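Local coordinates for protein endoglucanase (Clostridium thermocellum, PDB 2C24) that forms the family 30 carbohydrate-binding module of a cellulosomal cellulase and binds beta-glucan chains, xyloglucan among them, at residues H84-Y89 against I183-E188; L17-F22 against T77-N82. One frame throughout, in Å; residues are numbered along the deposited sequence.

Contact 1: residues H84-Y89 against I183-E188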
ATOM      1  N   HIS A  84      -1.987 -12.407   7.840  1.00 28.95           N
ATOM      2  CA  HIS A  84      -1.356 -11.887   9.039  1.00 29.76           C
ATOM      3  C   HIS A  84      -2.379 -11.242   9.966  1.00 29.92           C
ATOM      4  O   HIS A  84      -3.146 -10.368   9.553  1.00 29.72           O
ATOM      5  CB  HIS A  84      -0.258 -10.888   8.680  1.00 29.93           C
ATOM      6  CG  HIS A  84       0.668 -10.589   9.816  1.00 31.53           C
ATOM      7  ND1 HIS A  84       1.621 -11.485  10.252  1.00 33.24           N
ATOM      8  CD2 HIS A  84       0.779  -9.503  10.615  1.00 32.53           C
ATOM      9  CE1 HIS A  84       2.283 -10.960  11.267  1.00 33.58           C
ATOM     10  NE2 HIS A  84       1.793  -9.758  11.507  1.00 33.42           N
ATOM     11  N   ASP A  85      -2.364 -11.675  11.226  1.00 30.41           N
ATOM     12  CA  ASP A  85      -3.281 -11.176  12.245  1.00 30.63           C
ATOM     13  C   ASP A  85      -2.899  -9.762  12.671  1.00 30.76           C
ATOM     14  O   ASP A  85      -1.883  -9.558  13.338  1.00 31.09           O
ATOM     15  CB  ASP A  85      -3.296 -12.127  13.447  1.00 30.82           C
ATOM     16  CG  ASP A  85      -4.477 -11.892  14.387  1.00 31.18           C
ATOM     17  OD1 ASP A  85      -5.063 -10.791  14.385  1.00 31.19           O
ATOM     18  OD2 ASP A  85      -4.812 -12.825  15.145  1.00 32.34           O
ATOM     19  N   LEU A  86      -3.715  -8.790  12.266  1.00 30.70           N
ATOM     20  CA  LEU A  86      -3.523  -7.394  12.648  1.00 30.88           C
ATOM     21  C   LEU A  86      -4.650  -6.882  13.568  1.00 31.25           C
ATOM     22  O   LEU A  86      -4.865  -5.672  13.682  1.00 30.95           O
ATOM     23  CB  LEU A  86      -3.410  -6.507  11.395  1.00 30.75           C
ATOM     24  CG  LEU A  86      -2.243  -6.690  10.409  1.00 30.34           C
ATOM     25  CD1 LEU A  86      -2.429  -5.792   9.184  1.00 29.42           C
ATOM     26  CD2 LEU A  86      -0.892  -6.417  11.064  1.00 30.13           C
ATOM     27  N   SER A  87      -5.353  -7.808  14.221  1.00 31.84           N
ATOM     28  CA  SER A  87      -6.522  -7.477  15.047  1.00 32.78           C
ATOM     29  C   SER A  87      -6.162  -6.688  16.308  1.00 33.26           C
ATOM     30  O   SER A  87      -6.916  -5.805  16.723  1.00 33.55           O
ATOM     31  CB  SER A  87      -7.293  -8.742  15.423  1.00 32.83           C
ATOM     32  OG  SER A  87      -6.481  -9.610  16.195  1.00 33.17           O
ATOM     33  N   GLN A  88      -5.011  -7.005  16.904  1.00 33.69           N
ATOM     34  CA  GLN A  88      -4.485  -6.245  18.041  1.00 34.09           C
ATOM     35  C   GLN A  88      -3.977  -4.862  17.625  1.00 34.39           C
ATOM     36  O   GLN A  88      -3.713  -4.019  18.484  1.00 34.62           O
ATOM     37  CB  GLN A  88      -3.346  -7.003  18.728  1.00 34.13           C
ATOM     38  CG  GLN A  88      -3.735  -8.337  19.359  1.00 34.34           C
ATOM     39  CD  GLN A  88      -2.527  -9.153  19.803  0.50 34.41           C
ATOM     40  OE1 GLN A  88      -2.600  -9.913  20.769  0.50 34.72           O
ATOM     41  NE2 GLN A  88      -1.409  -8.997  19.097  0.50 34.95           N
ATOM     42  N   TYR A  89      -3.836  -4.639  16.316  1.00 34.44           N
ATOM     43  CA  TYR A  89      -3.281  -3.388  15.782  1.00 34.65           C
ATOM     44  C   TYR A  89      -4.349  -2.361  15.398  1.00 34.81           C
ATOM     45  O   TYR A  89      -4.033  -1.188  15.207  1.00 34.61           O
ATOM     46  CB  TYR A  89      -2.396  -3.655  14.549  1.00 34.96           C
ATOM     47  CG  TYR A  89      -1.110  -4.424  14.794  1.00 34.76           C
ATOM     48  CD1 TYR A  89      -1.130  -5.796  15.040  1.00 34.86           C
ATOM     49  CD2 TYR A  89       0.126  -3.786  14.731  1.00 34.77           C
ATOM     50  CE1 TYR A  89       0.045  -6.507  15.250  1.00 35.57           C
ATOM     51  CE2 TYR A  89       1.311  -4.486  14.941  1.00 34.84           C
ATOM     52  CZ  TYR A  89       1.262  -5.847  15.199  1.00 35.56           C
ATOM     53  OH  TYR A  89       2.425  -6.558  15.412  1.00 35.76           O
ATOM     54  N   ILE A 183       7.784   1.323   4.616  1.00 32.94           N
ATOM     55  CA  ILE A 183       6.368   1.014   4.774  1.00 32.93           C
ATOM     56  C   ILE A 183       6.209  -0.044   5.863  1.00 33.40           C
ATOM     57  O   ILE A 183       6.817  -1.113   5.798  1.00 33.06           O
ATOM     58  CB  ILE A 183       5.694   0.571   3.449  1.00 33.07           C
ATOM     59  CG1 ILE A 183       6.044   1.540   2.312  1.00 32.78           C
ATOM     60  CG2 ILE A 183       4.173   0.488   3.627  1.00 32.48           C
ATOM     61  CD1 ILE A 183       5.681   1.031   0.927  1.00 32.66           C
ATOM     62  N   LYS A 184       5.395   0.277   6.866  1.00 34.07           N
ATOM     63  CA  LYS A 184       5.256  -0.556   8.056  1.00 34.93           C
ATOM     64  C   LYS A 184       3.895  -0.376   8.737  1.00 35.49           C
ATOM     65  O   LYS A 184       3.263   0.677   8.611  1.00 35.14           O
ATOM     66  CB  LYS A 184       6.395  -0.266   9.051  1.00 34.75           C
ATOM     67  CG  LYS A 184       6.498   1.192   9.511  1.00 35.16           C
ATOM     68  CD  LYS A 184       7.758   1.435  10.334  1.00 35.74           C
ATOM     69  CE  LYS A 184       7.798   2.844  10.939  1.00 37.60           C
ATOM     70  NZ  LYS A 184       7.840   3.943   9.919  1.00 38.27           N
ATOM     71  N   ILE A 185       3.455  -1.425   9.432  1.00 36.53           N
ATOM     72  CA  ILE A 185       2.304  -1.364  10.325  1.00 38.03           C
ATOM     73  C   ILE A 185       2.824  -1.307  11.761  1.00 39.27           C
ATOM     74  O   ILE A 185       3.548  -2.204  12.202  1.00 38.99           O
ATOM     75  CB  ILE A 185       1.372  -2.605  10.180  1.00 38.05           C
ATOM     76  CG1 ILE A 185       0.879  -2.787   8.734  1.00 38.19           C
ATOM     77  CG2 ILE A 185       0.203  -2.537  11.177  1.00 38.06           C
ATOM     78  CD1 ILE A 185       0.117  -1.603   8.161  1.00 38.27           C
ATOM     79  N   THR A 186       2.456  -0.250  12.481  1.00 41.09           N
ATOM     80  CA  THR A 186       2.903  -0.061  13.859  1.00 43.02           C
ATOM     81  C   THR A 186       1.716   0.030  14.812  1.00 44.41           C
ATOM     82  O   THR A 186       0.594   0.305  14.388  1.00 44.71           O
ATOM     83  CB  THR A 186       3.748   1.225  14.011  1.00 43.01           C
ATOM     84  OG1 THR A 186       2.917   2.372  13.801  1.00 43.21           O
ATOM     85  CG2 THR A 186       4.908   1.252  13.017  1.00 43.03           C
ATOM     86  N   SER A 187       1.964  -0.214  16.095  1.00 46.23           N
ATOM     87  CA  SER A 187       0.978   0.054  17.139  1.00 47.82           C
ATOM     88  C   SER A 187       1.668   0.422  18.448  1.00 49.15           C
ATOM     89  O   SER A 187       2.440  -0.370  18.997  1.00 49.25           O
ATOM     90  CB  SER A 187       0.046  -1.141  17.354  1.00 47.67           C
ATOM     91  OG  SER A 187      -0.981  -0.811  18.275  1.00 47.38           O
ATOM     92  N   GLU A 188       1.376   1.626  18.940  1.00 50.70           N
ATOM     93  CA  GLU A 188       1.910   2.101  20.216  1.00 52.19           C
ATOM     94  C   GLU A 188       1.212   1.408  21.402  1.00 53.07           C
ATOM     95  O   GLU A 188       1.523   1.680  22.565  1.00 53.43           O
ATOM     96  CB  GLU A 188       1.803   3.634  20.297  1.00 52.21           C
ATOM     97  CG  GLU A 188       2.688   4.310  21.360  1.00 53.15           C
ATOM     98  CD  GLU A 188       4.169   4.421  20.979  1.00 54.28           C
ATOM     99  OE1 GLU A 188       4.578   3.918  19.907  1.00 54.28           O
ATOM    100  OE2 GLU A 188       4.933   5.023  21.769  1.00 54.58           O
TER
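The Y89 ring meets the strand 183-186 and S187 mainly through one atom, CD2. On one face of the ring lies L86 CD2, 4.0 Å above the plane and offset toward the rim; at the edge, near the plane, T186 O sits 4.1 Å from Y89 CD2. S187 CB, 3.7 Å from Y89 CD2, and I185 CG2, 3.8 Å from the same carbon, come in obliquely. L86 CD2 also lies in the plane of the H84 imidazole, at its edge, and is 4.0 Å from I185 CG2, so this methyl lies between the H84 edge, the Y89 face and I185. With I185 CG1 beside the backbone N (chi1 -57°), CG2 is left anti to it and projects toward both L86 and Y89, while L86 crosses I185 at about a right angle. The Y89 hydroxyl is held by L17 O, which fixes the far end of the ring. In the same segment S87 N donates to D85 OD1 (3.0 Å), an Asx turn, and S87 OG donates to the same oxygen at 2.6 Å. The segment 84-89 thus covers one end of the core of an antiparallel beta-sandwich, in keeping with the jelly-roll fold of such carbohydrate-binding modules.

Contact 2: residues L17-F22 against T77-N82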
ATOM      1  N   LEU A  17       5.213  -5.468  18.009  1.00 41.06           N
ATOM      2  CA  LEU A  17       6.261  -5.383  16.988  1.00 40.83           C
ATOM      3  C   LEU A  17       5.749  -4.799  15.675  1.00 40.33           C
ATOM      4  O   LEU A  17       4.610  -5.056  15.273  1.00 40.45           O
ATOM      5  CB  LEU A  17       6.915  -6.756  16.761  1.00 41.24           C
ATOM      6  CG  LEU A  17       6.022  -7.991  16.580  1.00 42.05           C
ATOM      7  CD1 LEU A  17       5.825  -8.334  15.098  1.00 43.23           C
ATOM      8  CD2 LEU A  17       6.614  -9.178  17.318  1.00 42.83           C
ATOM      9  N   ASP A  18       6.593  -3.999  15.026  1.00 39.61           N
ATOM     10  CA  ASP A  18       6.291  -3.444  13.713  1.00 38.91           C
ATOM     11  C   ASP A  18       6.122  -4.561  12.685  1.00 38.24           C
ATOM     12  O   ASP A  18       6.752  -5.619  12.800  1.00 38.33           O
ATOM     13  CB  ASP A  18       7.407  -2.494  13.266  1.00 39.16           C
ATOM     14  CG  ASP A  18       7.419  -1.187  14.046  1.00 40.04           C
ATOM     15  OD1 ASP A  18       8.216  -0.288  13.690  1.00 40.66           O
ATOM     16  OD2 ASP A  18       6.633  -1.049  15.007  1.00 41.06           O
ATOM     17  N   VAL A  19       5.258  -4.332  11.700  1.00 37.19           N
ATOM     18  CA  VAL A  19       5.109  -5.259  10.582  1.00 36.39           C
ATOM     19  C   VAL A  19       5.643  -4.560   9.340  1.00 35.88           C
ATOM     20  O   VAL A  19       4.998  -3.665   8.788  1.00 35.74           O
ATOM     21  CB  VAL A  19       3.642  -5.724  10.381  1.00 36.52           C
ATOM     22  CG1 VAL A  19       3.541  -6.732   9.233  1.00 36.36           C
ATOM     23  CG2 VAL A  19       3.091  -6.335  11.668  1.00 36.28           C
ATOM     24  N   GLN A  20       6.845  -4.956   8.928  1.00 35.08           N
ATOM     25  CA  GLN A  20       7.524  -4.311   7.812  1.00 34.47           C
ATOM     26  C   GLN A  20       6.933  -4.775   6.487  1.00 33.82           C
ATOM     27  O   GLN A  20       6.787  -5.973   6.247  1.00 33.77           O
ATOM     28  CB  GLN A  20       9.029  -4.605   7.857  1.00 34.68           C
ATOM     29  CG  GLN A  20       9.884  -3.573   7.138  1.00 35.14           C
ATOM     30  CD  GLN A  20       9.909  -2.228   7.852  1.00 35.99           C
ATOM     31  OE1 GLN A  20      10.074  -2.161   9.071  1.00 37.35           O
ATOM     32  NE2 GLN A  20       9.744  -1.150   7.091  1.00 35.47           N
ATOM     33  N   ILE A  21       6.581  -3.814   5.642  1.00 33.20           N
ATOM     34  CA  ILE A  21       6.045  -4.107   4.316  1.00 32.58           C
ATOM     35  C   ILE A  21       7.137  -3.900   3.269  1.00 32.41           C
ATOM     36  O   ILE A  21       7.420  -4.798   2.469  1.00 32.62           O
ATOM     37  CB  ILE A  21       4.761  -3.276   4.015  1.00 32.46           C
ATOM     38  CG1 ILE A  21       3.622  -3.730   4.942  1.00 32.32           C
ATOM     39  CG2 ILE A  21       4.351  -3.410   2.545  1.00 32.06           C
ATOM     40  CD1 ILE A  21       2.409  -2.811   4.983  1.00 32.23           C
ATOM     41  N   PHE A  22       7.749  -2.720   3.285  1.00 32.05           N
ATOM     42  CA  PHE A  22       8.920  -2.451   2.461  1.00 32.11           C
ATOM     43  C   PHE A  22      10.042  -1.855   3.305  1.00 32.46           C
ATOM     44  O   PHE A  22       9.807  -0.935   4.094  1.00 32.40           O
ATOM     45  CB  PHE A  22       8.583  -1.518   1.293  1.00 31.77           C
ATOM     46  CG  PHE A  22       9.796  -1.011   0.556  1.00 31.18           C
ATOM     47  CD1 PHE A  22      10.501  -1.846  -0.310  1.00 30.43           C
ATOM     48  CD2 PHE A  22      10.245   0.294   0.741  1.00 30.51           C
ATOM     49  CE1 PHE A  22      11.627  -1.386  -0.987  1.00 29.50           C
ATOM     50  CE2 PHE A  22      11.372   0.760   0.073  1.00 30.06           C
ATOM     51  CZ  PHE A  22      12.063  -0.084  -0.796  1.00 30.29           C
ATOM     52  N   THR A  77       2.516  -7.941  -0.421  1.00 23.23           N
ATOM     53  CA  THR A  77       2.215  -8.891   0.646  1.00 23.42           C
ATOM     54  C   THR A  77       2.880  -8.520   1.971  1.00 24.01           C
ATOM     55  O   THR A  77       3.980  -7.966   1.995  1.00 23.86           O
ATOM     56  CB  THR A  77       2.596 -10.344   0.264  1.00 23.43           C
ATOM     57  OG1 THR A  77       4.010 -10.440   0.041  1.00 22.91           O
ATOM     58  CG2 THR A  77       1.836 -10.790  -0.985  1.00 22.77           C
ATOM     59  N   LEU A  78       2.183  -8.823   3.063  1.00 24.65           N
ATOM     60  CA  LEU A  78       2.712  -8.662   4.410  1.00 25.26           C
ATOM     61  C   LEU A  78       3.616  -9.839   4.757  1.00 25.45           C
ATOM     62  O   LEU A  78       4.651  -9.659   5.403  1.00 25.69           O
ATOM     63  CB  LEU A  78       1.570  -8.585   5.428  1.00 25.19           C
ATOM     64  CG  LEU A  78       0.961  -7.243   5.850  1.00 25.69           C
ATOM     65  CD1 LEU A  78       0.322  -6.472   4.704  1.00 25.96           C
ATOM     66  CD2 LEU A  78      -0.076  -7.515   6.927  1.00 25.66           C
ATOM     67  N   ARG A  79       3.209 -11.038   4.336  1.00 25.51           N
ATOM     68  CA  ARG A  79       3.928 -12.271   4.633  1.00 25.70           C
ATOM     69  C   ARG A  79       3.865 -13.263   3.471  1.00 25.16           C
ATOM     70  O   ARG A  79       3.451 -14.410   3.648  1.00 25.13           O
ATOM     71  CB  ARG A  79       3.376 -12.929   5.911  1.00 26.16           C
ATOM     72  CG  ARG A  79       3.578 -12.142   7.214  1.00 28.68           C
ATOM     73  CD  ARG A  79       5.017 -12.211   7.710  1.00 31.67           C
ATOM     74  NE  ARG A  79       5.205 -11.502   8.978  1.00 34.42           N
ATOM     75  CZ  ARG A  79       5.744 -10.288   9.101  1.00 35.69           C
ATOM     76  NH1 ARG A  79       6.161  -9.614   8.032  1.00 35.65           N
ATOM     77  NH2 ARG A  79       5.870  -9.742  10.308  1.00 36.15           N
ATOM     78  N   GLY A  80       4.265 -12.815   2.283  1.00 24.93           N
ATOM     79  CA  GLY A  80       4.314 -13.671   1.086  1.00 24.63           C
ATOM     80  C   GLY A  80       3.024 -14.368   0.668  1.00 24.64           C
ATOM     81  O   GLY A  80       3.070 -15.477   0.140  1.00 24.32           O
ATOM     82  N   TRP A  81       1.886 -13.704   0.896  1.00 24.44           N
ATOM     83  CA  TRP A  81       0.526 -14.191   0.567  1.00 24.73           C
ATOM     84  C   TRP A  81      -0.174 -14.914   1.725  1.00 25.30           C
ATOM     85  O   TRP A  81      -1.397 -15.112   1.686  1.00 25.27           O
ATOM     86  CB  TRP A  81       0.456 -15.024  -0.730  1.00 24.03           C
ATOM     87  CG  TRP A  81       0.833 -14.267  -1.984  1.00 23.53           C
ATOM     88  CD1 TRP A  81       1.969 -14.429  -2.725  1.00 22.68           C
ATOM     89  CD2 TRP A  81       0.072 -13.237  -2.638  1.00 22.03           C
ATOM     90  NE1 TRP A  81       1.966 -13.565  -3.795  1.00 22.47           N
ATOM     91  CE2 TRP A  81       0.815 -12.822  -3.765  1.00 22.17           C
ATOM     92  CE3 TRP A  81      -1.162 -12.622  -2.377  1.00 21.91           C
ATOM     93  CZ2 TRP A  81       0.366 -11.820  -4.637  1.00 22.90           C
ATOM     94  CZ3 TRP A  81      -1.607 -11.627  -3.232  1.00 22.61           C
ATOM     95  CH2 TRP A  81      -0.844 -11.237  -4.356  1.00 23.26           C
ATOM     96  N   ASN A  82       0.592 -15.296   2.748  1.00 25.87           N
ATOM     97  CA  ASN A  82       0.004 -15.804   3.990  1.00 26.52           C
ATOM     98  C   ASN A  82      -0.753 -14.700   4.713  1.00 26.83           C
ATOM     99  O   ASN A  82      -0.435 -13.516   4.571  1.00 26.61           O
ATOM    100  CB  ASN A  82       1.070 -16.398   4.917  1.00 26.71           C
ATOM    101  CG  ASN A  82       1.670 -17.683   4.373  1.00 27.25           C
ATOM    102  OD1 ASN A  82       2.887 -17.811   4.263  1.00 27.83           O
ATOM    103  ND2 ASN A  82       0.815 -18.633   4.015  1.00 28.18           N
TER
HETATM  104  O   HOH W   1       6.589  -7.156   2.972  1.00 42.53           O
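V19, I21 and L78 make the buried side of the contact, with L78 CD1 4.2 Å from I21 CD1 and L78 CG 4.3 Å from V19 CG1. L78 also packs on V163, H84 and L86. The other side is more open, R79 being exposed and Q20 partly so, and its chemistry is mixed. There the R79 chain, bent at chi2 (-75°), brings its guanidinium up to V19 and Q20. R79 NH2 comes obliquely within 4.0 Å of the V19 CG1 methyl, and Q20 O lies at the guanidinium edge, 4.1 Å from R79 NH1, while NH1 makes a weak, bent bond to L78 O. The backbones share no direct bond; instead a water joins them, 2.6 Å from I21 O and 2.9 Å from T77 O. Q20 swings its amide away from the loop, where NE2 bonds F22 O and D182. From R79 the chain reverses in a type I' turn that ends at N82, with G80 at positive phi. V19 and I21 pair with I185 and I183 in one sheet, whereas T77 ends a strand of the other. The contact therefore joins the two sheets of a beta-sandwich through a strand on one side and the loop following strand 72-77 on the other.

Both contacts are mainly buried and lie at the same end of the sandwich, their centres about 10 Å apart; exposed residues stand at their margins, Q88 in contact 1 and R79 in contact 2. Strand 19-22 links them: it pairs with strand 176-186 of contact 1, where I21 N donates to I183 O, and supplies one side of contact 2. The Y89 hydroxyl of contact 1 bonds to contact 2, tying the two together; within contact 1 the interface is ring and methyl packing. Contact 2 is more mixed, with aliphatic packing inside, a bridging water and an arginine. L86 and H84 pack on L78, so the apolar parts are continuous through L86.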